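Local atomic coordinates of glycosyl transferase (Staphylococcus aureus, PDB entry 5TZJ), a protein that belongs to the family 2 glycosyl transferases and, in this model, holds uridine-diphosphate-N-acetylglucosamine in a pocket. Residues Lys73-Ala78 with Ile167-Glu172; Pro153-Arg158 with Leu180-Ala185. All coordinates share one frame; numbering follows the deposited sequence.

Interaction 1 (Lys73-Ala78 with Ile167-Glu172). With UD1 (uridine-diphosphate-N-acetylglucosamine), chain C.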
ATOM      1  N   LYS A  73      -7.127   6.650 -11.177  1.00 29.56           N
ATOM      2  CA  LYS A  73      -7.550   6.732 -12.574  1.00 27.01           C
ATOM      3  C   LYS A  73      -6.407   7.122 -13.516  1.00 27.98           C
ATOM      4  O   LYS A  73      -6.210   6.424 -14.527  1.00 27.90           O
ATOM      5  CB  LYS A  73      -8.744   7.676 -12.719  1.00 23.29           C
ATOM      6  CG  LYS A  73      -9.193   7.700 -14.197  1.00 28.51           C
ATOM      7  CD  LYS A  73     -10.550   8.388 -14.396  1.00 33.20           C
ATOM      8  CE  LYS A  73     -11.097   8.105 -15.805  1.00 39.02           C
ATOM      9  NZ  LYS A  73     -12.370   8.921 -15.966  1.00 49.16           N
ATOM     10  N   PRO A  74      -5.582   8.146 -13.232  1.00 27.08           N
ATOM     11  CA  PRO A  74      -4.459   8.403 -14.146  1.00 26.20           C
ATOM     12  C   PRO A  74      -3.501   7.239 -14.251  1.00 24.73           C
ATOM     13  O   PRO A  74      -2.926   7.039 -15.335  1.00 25.57           O
ATOM     14  CB  PRO A  74      -3.783   9.659 -13.576  1.00 24.65           C
ATOM     15  CG  PRO A  74      -4.489  10.038 -12.360  1.00 23.81           C
ATOM     16  CD  PRO A  74      -5.756   9.227 -12.245  1.00 26.16           C
ATOM     17  N   ARG A  75      -3.292   6.443 -13.173  1.00 24.26           N
ATOM     18  CA  ARG A  75      -2.366   5.326 -13.346  1.00 24.78           C
ATOM     19  C   ARG A  75      -3.000   4.229 -14.200  1.00 27.67           C
ATOM     20  O   ARG A  75      -2.311   3.608 -15.033  1.00 26.20           O
ATOM     21  CB  ARG A  75      -1.856   4.748 -12.009  1.00 24.52           C
ATOM     22  CG  ARG A  75      -1.045   5.700 -11.083  1.00 31.68           C
ATOM     23  CD  ARG A  75      -0.771   4.990  -9.713  1.00 31.26           C
ATOM     24  NE  ARG A  75       0.073   5.767  -8.798  1.00 29.15           N
ATOM     25  CZ  ARG A  75      -0.156   5.851  -7.492  1.00 28.93           C
ATOM     26  NH1 ARG A  75      -1.209   5.216  -6.996  1.00 28.40           N
ATOM     27  NH2 ARG A  75       0.649   6.554  -6.691  1.00 26.70           N
ATOM     28  N   ASN A  76      -4.309   4.013 -14.035  1.00 24.97           N
ATOM     29  CA  ASN A  76      -5.052   3.059 -14.878  1.00 25.73           C
ATOM     30  C   ASN A  76      -5.006   3.447 -16.353  1.00 30.24           C
ATOM     31  O   ASN A  76      -4.795   2.592 -17.222  1.00 31.32           O
ATOM     32  CB  ASN A  76      -6.508   2.987 -14.421  1.00 25.69           C
ATOM     33  CG  ASN A  76      -6.656   2.286 -13.072  1.00 26.64           C
ATOM     34  OD1 ASN A  76      -5.747   1.565 -12.653  1.00 26.84           O
ATOM     35  ND2 ASN A  76      -7.808   2.443 -12.426  1.00 24.46           N
ATOM     36  N   VAL A  77      -5.227   4.729 -16.661  1.00 30.03           N
ATOM     37  CA  VAL A  77      -5.129   5.185 -18.051  1.00 27.83           C
ATOM     38  C   VAL A  77      -3.736   4.929 -18.586  1.00 31.05           C
ATOM     39  O   VAL A  77      -3.561   4.424 -19.710  1.00 29.76           O
ATOM     40  CB  VAL A  77      -5.494   6.682 -18.136  1.00 28.97           C
ATOM     41  CG1 VAL A  77      -5.286   7.229 -19.573  1.00 28.91           C
ATOM     42  CG2 VAL A  77      -6.893   6.922 -17.567  1.00 26.79           C
ATOM     43  N   ALA A  78      -2.716   5.220 -17.761  1.00 29.67           N
ATOM     44  CA  ALA A  78      -1.337   4.999 -18.183  1.00 31.95           C
ATOM     45  C   ALA A  78      -1.050   3.516 -18.360  1.00 36.00           C
ATOM     46  O   ALA A  78      -0.315   3.127 -19.280  1.00 35.02           O
ATOM     47  CB  ALA A  78      -0.358   5.579 -17.154  1.00 27.97           C
ATOM     48  N   ILE A 167      -5.744  -6.390 -13.020  1.00 32.25           N
ATOM     49  CA  ILE A 167      -5.361  -5.724 -11.772  1.00 31.31           C
ATOM     50  C   ILE A 167      -5.256  -4.237 -12.070  1.00 30.54           C
ATOM     51  O   ILE A 167      -4.406  -3.811 -12.856  1.00 26.52           O
ATOM     52  CB  ILE A 167      -4.058  -6.284 -11.193  1.00 27.38           C
ATOM     53  CG1 ILE A 167      -4.240  -7.771 -10.897  1.00 29.75           C
ATOM     54  CG2 ILE A 167      -3.662  -5.545  -9.898  1.00 22.60           C
ATOM     55  CD1 ILE A 167      -2.912  -8.459 -10.359  1.00 30.50           C
ATOM     56  N   TYR A 168      -6.147  -3.452 -11.469  1.00 30.86           N
ATOM     57  CA  TYR A 168      -6.186  -2.008 -11.656  1.00 31.62           C
ATOM     58  C   TYR A 168      -6.301  -1.355 -10.295  1.00 29.31           C
ATOM     59  O   TYR A 168      -6.537  -2.017  -9.290  1.00 31.22           O
ATOM     60  CB  TYR A 168      -7.344  -1.589 -12.583  1.00 35.20           C
ATOM     61  CG  TYR A 168      -6.952  -1.908 -14.000  1.00 46.96           C
ATOM     62  CD1 TYR A 168      -6.050  -1.088 -14.684  1.00 51.97           C
ATOM     63  CD2 TYR A 168      -7.385  -3.075 -14.621  1.00 51.05           C
ATOM     64  CE1 TYR A 168      -5.625  -1.395 -15.984  1.00 57.91           C
ATOM     65  CE2 TYR A 168      -6.965  -3.401 -15.930  1.00 54.86           C
ATOM     66  CZ  TYR A 168      -6.086  -2.556 -16.600  1.00 58.29           C
ATOM     67  OH  TYR A 168      -5.652  -2.857 -17.877  1.00 58.37           O
ATOM     68  N   PHE A 169      -6.109  -0.054 -10.269  1.00 28.48           N
ATOM     69  CA  PHE A 169      -6.339   0.773  -9.090  1.00 27.90           C
ATOM     70  C   PHE A 169      -7.821   1.115  -8.967  1.00 28.53           C
ATOM     71  O   PHE A 169      -8.465   1.452  -9.969  1.00 36.29           O
ATOM     72  CB  PHE A 169      -5.525   2.083  -9.192  1.00 29.18           C
ATOM     73  CG  PHE A 169      -4.027   1.860  -9.154  1.00 28.27           C
ATOM     74  CD1 PHE A 169      -3.373   1.670  -7.937  1.00 27.75           C
ATOM     75  CD2 PHE A 169      -3.291   1.799 -10.318  1.00 29.24           C
ATOM     76  CE1 PHE A 169      -2.023   1.467  -7.874  1.00 26.30           C
ATOM     77  CE2 PHE A 169      -1.921   1.570 -10.259  1.00 29.43           C
ATOM     78  CZ  PHE A 169      -1.282   1.402  -9.013  1.00 24.73           C
ATOM     79  N   PRO A 170      -8.380   1.083  -7.761  1.00 29.73           N
ATOM     80  CA  PRO A 170      -9.693   1.722  -7.561  1.00 32.92           C
ATOM     81  C   PRO A 170      -9.603   3.196  -7.935  1.00 30.98           C
ATOM     82  O   PRO A 170      -8.604   3.857  -7.650  1.00 34.83           O
ATOM     83  CB  PRO A 170      -9.952   1.544  -6.061  1.00 33.54           C
ATOM     84  CG  PRO A 170      -9.127   0.327  -5.700  1.00 35.61           C
ATOM     85  CD  PRO A 170      -7.889   0.412  -6.545  1.00 32.12           C
ATOM     86  N   GLU A 171     -10.650   3.713  -8.559  1.00 30.18           N
ATOM     87  CA  GLU A 171     -10.668   5.099  -8.995  1.00 32.90           C
ATOM     88  C   GLU A 171     -11.571   5.951  -8.093  1.00 38.66           C
ATOM     89  O   GLU A 171     -12.414   5.428  -7.372  1.00 40.08           O
ATOM     90  CB  GLU A 171     -11.130   5.149 -10.452  1.00 35.60           C
ATOM     91  CG  GLU A 171     -10.250   4.257 -11.342  1.00 34.05           C
ATOM     92  CD  GLU A 171     -10.571   4.415 -12.822  1.00 34.79           C
ATOM     93  OE1 GLU A 171     -11.646   4.935 -13.108  1.00 37.43           O
ATOM     94  OE2 GLU A 171      -9.753   4.020 -13.681  1.00 32.97           O
ATOM     95  N   GLU A 172     -11.385   7.287  -8.157  1.00 44.14           N
ATOM     96  CA  GLU A 172     -12.106   8.265  -7.304  1.00 47.99           C
ATOM     97  C   GLU A 172     -11.897   8.013  -5.802  1.00 47.69           C
ATOM     98  O   GLU A 172     -12.831   8.065  -5.004  1.00 48.90           O
ATOM     99  CB  GLU A 172     -13.600   8.294  -7.634  1.00 53.38           C
ATOM    100  CG  GLU A 172     -13.947   9.304  -8.706  1.00 63.41           C
ATOM    101  CD  GLU A 172     -15.408   9.289  -9.099  1.00 70.21           C
ATOM    102  OE1 GLU A 172     -15.740   9.774 -10.212  1.00 75.05           O
ATOM    103  OE2 GLU A 172     -16.229   8.804  -8.289  1.00 69.45           O
TER
HETATM  104  C1' UD1 C 401       1.526   8.046  -1.023  1.00 53.83           C
HETATM  105  C2' UD1 C 401       1.973   6.884  -1.902  1.00 53.20           C
HETATM  106  C3' UD1 C 401       1.320   7.079  -3.229  1.00 49.49           C
HETATM  107  C4' UD1 C 401      -0.126   6.785  -3.032  1.00 45.50           C
HETATM  108  C5' UD1 C 401      -0.720   7.925  -2.202  1.00 47.92           C
HETATM  109  C6' UD1 C 401      -2.175   7.681  -1.930  1.00 46.01           C
HETATM  110  C7' UD1 C 401       4.185   6.054  -1.053  1.00 51.57           C
HETATM  111  C8' UD1 C 401       3.440   5.321   0.048  1.00 52.02           C
HETATM  112  N2' UD1 C 401       3.457   6.846  -2.013  1.00 51.45           N
HETATM  113  O1' UD1 C 401       2.056   9.186  -1.591  1.00 51.77           O
HETATM  114  O3' UD1 C 401       1.933   6.273  -4.275  1.00 47.84           O
HETATM  115  O4' UD1 C 401      -0.771   6.668  -4.285  1.00 46.38           O
HETATM  116  O5' UD1 C 401       0.015   8.057  -0.914  1.00 53.01           O
HETATM  117  O6' UD1 C 401      -2.371   6.337  -1.565  1.00 43.70           O
HETATM  118  O7' UD1 C 401       5.360   6.009  -1.130  1.00 53.41           O
HETATM  119  N1  UD1 C 401      -2.238  12.615  -8.038  1.00 32.82           N
HETATM  120  C2  UD1 C 401      -3.180  12.516  -9.189  1.00 30.65           C
HETATM  121  N3  UD1 C 401      -4.575  13.046  -9.079  1.00 27.32           N
HETATM  122  C4  UD1 C 401      -4.997  13.648  -7.818  1.00 31.60           C
HETATM  123  C5  UD1 C 401      -4.054  13.722  -6.654  1.00 33.91           C
HETATM  124  C6  UD1 C 401      -2.675  13.195  -6.779  1.00 35.71           C
HETATM  125  O2  UD1 C 401      -2.817  12.026 -10.190  1.00 30.50           O
HETATM  126  O4  UD1 C 401      -6.104  14.071  -7.730  1.00 28.67           O
HETATM  127  C1B UD1 C 401      -0.924  12.040  -8.170  1.00 34.79           C
HETATM  128  C2B UD1 C 401       0.286  12.970  -7.607  1.00 33.95           C
HETATM  129  O2' UD1 C 401       0.649  13.965  -8.644  1.00 31.68           O
HETATM  130  C3B UD1 C 401       1.249  12.101  -7.303  1.00 30.75           C
HETATM  131  C4B UD1 C 401       0.531  10.795  -6.904  1.00 34.18           C
HETATM  132  O4B UD1 C 401      -0.909  10.933  -7.430  1.00 33.51           O
HETATM  133  O3B UD1 C 401       2.080  11.749  -8.510  1.00 30.57           O
HETATM  134  C5B UD1 C 401       0.450  10.562  -5.500  1.00 36.94           C
HETATM  135  O5B UD1 C 401      -0.222  11.626  -4.883  1.00 36.07           O
HETATM  136  PA  UD1 C 401       0.538  12.323  -3.595  1.00 42.78           P
HETATM  137  O1A UD1 C 401      -0.139  13.620  -3.233  1.00 41.20           O
HETATM  138  O2A UD1 C 401       2.008  12.526  -3.912  1.00 42.52           O
HETATM  139  O3A UD1 C 401       0.385  11.178  -2.393  1.00 48.33           O
HETATM  140  PB  UD1 C 401       1.511  10.715  -1.273  1.00 48.63           P
HETATM  141  O1B UD1 C 401       2.720  11.620  -1.208  1.00 48.78           O
HETATM  142  O2B UD1 C 401       0.701  10.861   0.006  1.00 47.96           O
HETATM  143  O   HOH W   1      -8.478   8.664  -9.320  1.00 32.92           O
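A single amide, that of N76, makes all three direct hydrogen bonds between the helix segment K73-A78 and the irregular segment I167-E172. N76 OD1 takes the backbone N-H of F169, with F169 N at 2.9 Å, on a lone pair in the carbonyl plane. On the other side of the group, N76 ND2 gives one hydrogen to F169 O at 2.7 Å and the other to E171 OE2 at 2.8 Å. Both acceptors lie in the amide plane, and OE2 answers with its anti lone pair, so the three bonds fix the rotation of the amide. The peptide N-H and C=O of F169 thus find partners on one side chain, much as they would on a neighbouring strand. OD1 also faces the edge of the Y168 ring. E171 lies against the aliphatic part of K73, with K73 NZ 5.0 Å from E171 OE1, too far for a salt bridge. R75 runs over F169: its CD sits above one ring face, 3.9 Å from the centroid, a CH-pi contact. Extended from CG to NE, R75 then carries its NH2 to O4' of UD1 at 2.8 Å. D91 and E177 form salt bridges with this guanidinium. Behind the helix, P74 and A78 pack on strands 3-9 and 33-39, while I167 and P170 rest on helix 177-188, so the loop is sandwiched between two helices.

Interaction 2 (Pro153-Arg158 with Leu180-Ala185); sequences PTKIYR and LFTMKA
P153, at the start of P153-R158, meets helix segment L180-A185 through backbone rather than ring: its CA lies 4.1 Å from T182 OG1. The chain then turns back, and P153 O accepts from K155 N at 2.8 Å, closing an inverse gamma turn centred on T154. K155 then points toward the helix, but touches it lightly, K155 CD lying 4.4 Å from T182 CG2; its NZ is bound instead by S152 O and T150 OG1. Once the chain enters strand 156-158, Y157 carries most of the contact. With CG beside the backbone N (chi1 -51°), its ring projects from the strand to the helix, and three residues of one helical face receive it. Over one face of the ring comes the edge of F181, whose CE2 is 3.7 Å from Y157 CZ. This is a T-shaped pair, with ring planes at 70° and centroids 5.3 Å apart. At the rim, A185 CB lies near the ring plane, 3.7 Å from Y157 CD1. The far end of the ring is polar: Y157 OH donates to T182 OG1 at 2.8 Å. The strand itself is held between strands 86-89 and 115-122, and R158, at the N-cap position of the next helix, pairs with D114, while L162 of that helix packs on both Y157 and F181. T182 OG1 is also bonded to L151 O, so the threonine hydroxyl accepts from Y157 OH and can itself donate to the main chain. Two hydroxyls are thereby satisfied inside the core, while the aromatic and methyl contacts around them stay apolar.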
ATOM      1  N   PRO A 153       2.560   1.549  -4.598  1.00 22.02           N
ATOM      2  CA  PRO A 153       2.771   1.027  -5.952  1.00 23.39           C
ATOM      3  C   PRO A 153       4.161   1.320  -6.514  1.00 25.81           C
ATOM      4  O   PRO A 153       4.407   1.060  -7.707  1.00 28.95           O
ATOM      5  CB  PRO A 153       1.673   1.754  -6.748  1.00 23.89           C
ATOM      6  CG  PRO A 153       1.548   3.092  -6.072  1.00 25.67           C
ATOM      7  CD  PRO A 153       1.783   2.805  -4.588  1.00 24.37           C
ATOM      8  N   THR A 154       5.071   1.844  -5.686  1.00 26.66           N
ATOM      9  CA  THR A 154       6.397   2.327  -6.126  1.00 29.11           C
ATOM     10  C   THR A 154       7.384   1.161  -6.229  1.00 27.85           C
ATOM     11  O   THR A 154       8.425   1.117  -5.566  1.00 27.13           O
ATOM     12  CB  THR A 154       6.900   3.367  -5.135  1.00 35.25           C
ATOM     13  OG1 THR A 154       6.954   2.752  -3.824  1.00 35.37           O
ATOM     14  CG2 THR A 154       5.928   4.533  -5.093  1.00 35.02           C
ATOM     15  N   LYS A 155       6.984   0.192  -7.052  1.00 30.16           N
ATOM     16  CA  LYS A 155       7.653  -1.077  -7.282  1.00 28.93           C
ATOM     17  C   LYS A 155       7.591  -1.357  -8.779  1.00 32.43           C
ATOM     18  O   LYS A 155       6.914  -0.655  -9.544  1.00 30.54           O
ATOM     19  CB  LYS A 155       6.984  -2.217  -6.499  1.00 25.01           C
ATOM     20  CG  LYS A 155       6.793  -1.909  -4.978  1.00 25.84           C
ATOM     21  CD  LYS A 155       5.812  -2.896  -4.324  1.00 30.49           C
ATOM     22  CE  LYS A 155       5.869  -2.812  -2.766  1.00 33.54           C
ATOM     23  NZ  LYS A 155       5.499  -1.461  -2.298  1.00 32.72           N
ATOM     24  N   ILE A 156       8.286  -2.410  -9.189  1.00 31.15           N
ATOM     25  CA  ILE A 156       8.280  -2.860 -10.566  1.00 30.91           C
ATOM     26  C   ILE A 156       7.385  -4.085 -10.673  1.00 32.32           C
ATOM     27  O   ILE A 156       7.543  -5.068  -9.906  1.00 29.19           O
ATOM     28  CB  ILE A 156       9.715  -3.152 -11.039  1.00 35.33           C
ATOM     29  CG1 ILE A 156      10.513  -1.843 -11.003  1.00 35.04           C
ATOM     30  CG2 ILE A 156       9.742  -3.775 -12.461  1.00 34.70           C
ATOM     31  CD1 ILE A 156      11.965  -2.007 -11.472  1.00 37.39           C
ATOM     32  N   TYR A 157       6.458  -4.046 -11.647  1.00 29.30           N
ATOM     33  CA  TYR A 157       5.495  -5.123 -11.854  1.00 27.82           C
ATOM     34  C   TYR A 157       5.550  -5.594 -13.296  1.00 33.35           C
ATOM     35  O   TYR A 157       5.619  -4.772 -14.214  1.00 31.48           O
ATOM     36  CB  TYR A 157       4.091  -4.700 -11.574  1.00 25.71           C
ATOM     37  CG  TYR A 157       3.846  -4.028 -10.240  1.00 29.28           C
ATOM     38  CD1 TYR A 157       3.156  -4.714  -9.240  1.00 26.21           C
ATOM     39  CD2 TYR A 157       4.269  -2.716  -9.977  1.00 25.91           C
ATOM     40  CE1 TYR A 157       2.891  -4.125  -8.025  1.00 28.41           C
ATOM     41  CE2 TYR A 157       4.002  -2.107  -8.738  1.00 25.49           C
ATOM     42  CZ  TYR A 157       3.296  -2.819  -7.780  1.00 27.70           C
ATOM     43  OH  TYR A 157       2.991  -2.275  -6.548  1.00 26.16           O
ATOM     44  N   ARG A 158       5.478  -6.916 -13.503  1.00 35.31           N
ATOM     45  CA  ARG A 158       5.414  -7.416 -14.870  1.00 36.45           C
ATOM     46  C   ARG A 158       4.088  -6.983 -15.475  1.00 38.10           C
ATOM     47  O   ARG A 158       3.033  -7.187 -14.865  1.00 36.02           O
ATOM     48  CB  ARG A 158       5.540  -8.934 -14.916  1.00 37.07           C
ATOM     49  CG  ARG A 158       5.591  -9.503 -16.361  1.00 41.29           C
ATOM     50  CD  ARG A 158       5.631 -11.028 -16.296  1.00 42.82           C
ATOM     51  NE  ARG A 158       6.847 -11.493 -15.634  1.00 47.45           N
ATOM     52  CZ  ARG A 158       8.015 -11.682 -16.266  1.00 49.40           C
ATOM     53  NH1 ARG A 158       8.115 -11.432 -17.570  1.00 45.68           N
ATOM     54  NH2 ARG A 158       9.086 -12.107 -15.593  1.00 50.46           N
ATOM     55  N   LEU A 180      -4.996  -2.472  -2.326  1.00 22.18           N
ATOM     56  CA  LEU A 180      -5.667  -3.574  -3.020  1.00 21.62           C
ATOM     57  C   LEU A 180      -4.875  -3.958  -4.271  1.00 21.18           C
ATOM     58  O   LEU A 180      -4.654  -5.142  -4.542  1.00 26.47           O
ATOM     59  CB  LEU A 180      -7.106  -3.146  -3.368  1.00 24.49           C
ATOM     60  CG  LEU A 180      -8.012  -4.103  -4.188  1.00 23.28           C
ATOM     61  CD1 LEU A 180      -8.120  -5.445  -3.449  1.00 24.26           C
ATOM     62  CD2 LEU A 180      -9.414  -3.494  -4.489  1.00 21.32           C
ATOM     63  N   PHE A 181      -4.416  -2.952  -5.021  1.00 19.99           N
ATOM     64  CA  PHE A 181      -3.641  -3.178  -6.236  1.00 20.00           C
ATOM     65  C   PHE A 181      -2.419  -4.042  -5.958  1.00 22.13           C
ATOM     66  O   PHE A 181      -2.183  -5.052  -6.629  1.00 26.66           O
ATOM     67  CB  PHE A 181      -3.219  -1.828  -6.806  1.00 21.15           C
ATOM     68  CG  PHE A 181      -2.313  -1.933  -8.051  1.00 21.18           C
ATOM     69  CD1 PHE A 181      -2.894  -1.980  -9.327  1.00 23.93           C
ATOM     70  CD2 PHE A 181      -0.942  -1.946  -7.935  1.00 21.74           C
ATOM     71  CE1 PHE A 181      -2.098  -2.070 -10.488  1.00 26.53           C
ATOM     72  CE2 PHE A 181      -0.097  -2.057  -9.110  1.00 22.53           C
ATOM     73  CZ  PHE A 181      -0.694  -2.105 -10.381  1.00 25.84           C
ATOM     74  N   THR A 182      -1.631  -3.665  -4.964  1.00 21.39           N
ATOM     75  CA  THR A 182      -0.399  -4.398  -4.718  1.00 21.52           C
ATOM     76  C   THR A 182      -0.680  -5.746  -4.057  1.00 21.36           C
ATOM     77  O   THR A 182       0.020  -6.714  -4.337  1.00 21.15           O
ATOM     78  CB  THR A 182       0.532  -3.543  -3.856  1.00 22.99           C
ATOM     79  OG1 THR A 182       0.956  -2.398  -4.631  1.00 26.57           O
ATOM     80  CG2 THR A 182       1.769  -4.382  -3.373  1.00 21.47           C
ATOM     81  N   MET A 183      -1.731  -5.848  -3.232  1.00 21.20           N
ATOM     82  CA  MET A 183      -2.059  -7.156  -2.658  1.00 22.54           C
ATOM     83  C   MET A 183      -2.477  -8.128  -3.749  1.00 26.05           C
ATOM     84  O   MET A 183      -2.069  -9.303  -3.736  1.00 26.87           O
ATOM     85  CB  MET A 183      -3.167  -7.038  -1.587  1.00 24.39           C
ATOM     86  CG  MET A 183      -2.672  -6.663  -0.221  1.00 29.26           C
ATOM     87  SD  MET A 183      -1.546  -7.877   0.565  1.00 36.00           S
ATOM     88  CE  MET A 183      -2.381  -9.421   0.202  1.00 29.07           C
ATOM     89  N   LYS A 184      -3.289  -7.654  -4.704  1.00 23.88           N
ATOM     90  CA  LYS A 184      -3.621  -8.453  -5.884  1.00 24.09           C
ATOM     91  C   LYS A 184      -2.360  -8.867  -6.640  1.00 24.98           C
ATOM     92  O   LYS A 184      -2.229 -10.023  -7.066  1.00 27.59           O
ATOM     93  CB  LYS A 184      -4.550  -7.663  -6.829  1.00 26.59           C
ATOM     94  CG  LYS A 184      -6.044  -7.618  -6.442  1.00 28.46           C
ATOM     95  CD  LYS A 184      -6.850  -6.688  -7.403  1.00 35.11           C
ATOM     96  CE  LYS A 184      -8.363  -6.631  -7.066  1.00 36.20           C
ATOM     97  NZ  LYS A 184      -9.174  -5.681  -7.918  1.00 33.44           N
ATOM     98  N   ALA A 185      -1.438  -7.930  -6.849  1.00 23.63           N
ATOM     99  CA  ALA A 185      -0.227  -8.284  -7.597  1.00 25.49           C
ATOM    100  C   ALA A 185       0.593  -9.301  -6.811  1.00 27.41           C
ATOM    101  O   ALA A 185       1.136 -10.250  -7.386  1.00 31.29           O
ATOM    102  CB  ALA A 185       0.618  -7.040  -7.886  1.00 22.56           C
TER

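How the interactions relate
Interactions 1 and 2 illustrate how a ligand pocket can rest on a continuous core: their centres are about 12 Å apart, yet they touch directly. F169 of interaction 1 stacks on F181 of interaction 2, with F169 CE1 3.4 Å from F181 CG, while F89 meets both rings. Closer to the ligand, R75 CZ lies 3.5 Å from P153 CG, and the nearest atoms of the P153 side chain and UD1 are about 3 Å apart. Residues from both contacts therefore line the pocket: P74 and R75 from one, P153 from the other. Along the chain the four segments alternate, so strand 156-158 and helix 177-188 bracket the 167-172 loop.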